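Local coordinates for zinc transport transcriptional regulator (PDB 5YHY), which binds zinc and probably acts as a DNA-binding transcriptional regulator of the MarR family that controls zinc transport, at residues A66-T69 with K70-K74. The protein carries 1 engineered substitution. Numbering follows the deposited sequence.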
loop_
_atom_site.group_PDB
_atom_site.type_symbol
_atom_site.label_atom_id
_atom_site.label_comp_id
_atom_site.label_asym_id
_atom_site.label_seq_id
_atom_site.Cartn_x
_atom_site.Cartn_y
_atom_site.Cartn_z
ATOM N N ALA A 66 -2.619 -26.977 3.751
ATOM C CA ALA A 66 -2.679 -26.773 2.299
ATOM C C ALA A 66 -1.692 -25.700 1.841
ATOM O O ALA A 66 -1.032 -25.843 0.812
ATOM C CB ALA A 66 -4.098 -26.412 1.853
ATOM N N ALA A 67 -1.616 -24.606 2.591
ATOM C CA ALA A 67 -0.704 -23.525 2.257
ATOM C C ALA A 67 0.737 -24.012 2.329
ATOM O O ALA A 67 1.568 -23.657 1.491
ATOM C CB ALA A 67 -0.922 -22.333 3.187
ATOM N N VAL A 68 1.033 -24.812 3.346
ATOM C CA VAL A 68 2.383 -25.324 3.525
ATOM C C VAL A 68 2.732 -26.265 2.372
ATOM O O VAL A 68 3.815 -26.172 1.775
ATOM C CB VAL A 68 2.529 -26.047 4.869
ATOM C CG1 VAL A 68 3.856 -26.787 4.932
ATOM C CG2 VAL A 68 2.418 -25.055 6.012
ATOM N N THR A 69 1.809 -27.160 2.051
ATOM C CA THR A 69 2.017 -28.118 0.964
ATOM C C THR A 69 2.334 -27.401 -0.352
ATOM O O THR A 69 3.260 -27.787 -1.060
ATOM C CB THR A 69 0.789 -29.034 0.801
ATOM O OG1 THR A 69 0.680 -29.866 1.965
ATOM C CG2 THR A 69 0.923 -29.911 -0.448
ATOM N N LYS A 70 1.569 -26.355 -0.659
ATOM C CA LYS A 70 1.763 -25.597 -1.892
ATOM C C LYS A 70 3.147 -24.948 -1.934
ATOM O O LYS A 70 3.867 -25.052 -2.932
ATOM C CB LYS A 70 0.666 -24.534 -2.048
ATOM C CG LYS A 70 0.912 -23.566 -3.200
ATOM C CD LYS A 70 -0.259 -22.606 -3.380
ATOM C CE LYS A 70 -0.057 -21.714 -4.600
ATOM N NZ LYS A 70 -1.292 -20.940 -4.922
ATOM N N ALA A 71 3.526 -24.289 -0.844
ATOM C CA ALA A 71 4.807 -23.598 -0.796
ATOM C C ALA A 71 5.973 -24.574 -0.860
ATOM O O ALA A 71 6.974 -24.307 -1.527
ATOM C CB ALA A 71 4.901 -22.736 0.454
ATOM N N LEU A 72 5.856 -25.698 -0.161
ATOM C CA LEU A 72 6.940 -26.676 -0.147
ATOM C C LEU A 72 7.125 -27.264 -1.539
ATOM O O LEU A 72 8.254 -27.512 -1.975
ATOM C CB LEU A 72 6.647 -27.795 0.850
ATOM C CG LEU A 72 6.756 -27.450 2.337
ATOM C CD1 LEU A 72 6.296 -28.640 3.164
ATOM C CD2 LEU A 72 8.176 -27.072 2.712
ATOM N N LYS A 73 6.017 -27.503 -2.231
ATOM C CA LYS A 73 6.090 -28.098 -3.559
ATOM C C LYS A 73 6.909 -27.193 -4.467
ATOM O O LYS A 73 7.802 -27.649 -5.175
ATOM C CB LYS A 73 4.695 -28.309 -4.140
ATOM C CG LYS A 73 4.692 -28.944 -5.525
ATOM C CD LYS A 73 3.274 -29.292 -5.959
ATOM C CE LYS A 73 3.243 -29.836 -7.381
ATOM N NZ LYS A 73 3.491 -28.763 -8.383
ATOM N N LYS A 74 6.603 -25.902 -4.440
ATOM C CA LYS A 74 7.318 -24.940 -5.273
ATOM C C LYS A 74 8.785 -24.802 -4.878
ATOM O O LYS A 74 9.660 -24.749 -5.742
ATOM C CB LYS A 74 6.636 -23.574 -5.229
ATOM C CG LYS A 74 7.290 -22.543 -6.143
ATOM C CD LYS A 74 7.196 -22.972 -7.601
ATOM C CE LYS A 74 7.634 -21.856 -8.536
ATOM N NZ LYS A 74 7.379 -22.193 -9.964
#
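K70 and A66, one helical turn apart, show how i to i+4 pairs build the two sides of an amphipathic helix. K70 N donates a hydrogen bond to A66 O at 3.0 Å, with an N-H...O angle of 161°. K70 CB packs against that same A66 O at 3.6 Å, and beyond it the lysine chain runs fully extended, carrying its ammonium away from residues 66-69. On this exposed side T69 O accepts the N-H of K73, N to O 3.0 Å. A first torsion of -67° keeps T69 OG1 on the side of its own backbone N, where it hydrogen-bonds back to P65 O. Helix 65-77 is the second helix of the helix-turn-helix in this winged fold, the one that in MarR proteins typically enters the DNA major groove. On its inner side V68 and L72 run alongside each other off the same face, V68 CG1 meeting L72 CD1 at 3.5 Å. The backbone repeats the pairing: L72 N donates to V68 O at 2.9 Å, and L72 CG packs against the same oxygen at 3.3 Å. Both side chains turn inward onto I57 of the preceding helix 54-61, while A71 rests on I43 of helix 38-49. Cutting L72 back to an alanine removes CG and both methyls, and is likely to leave V68 CG1 without its apolar partner and open a gap beside I57.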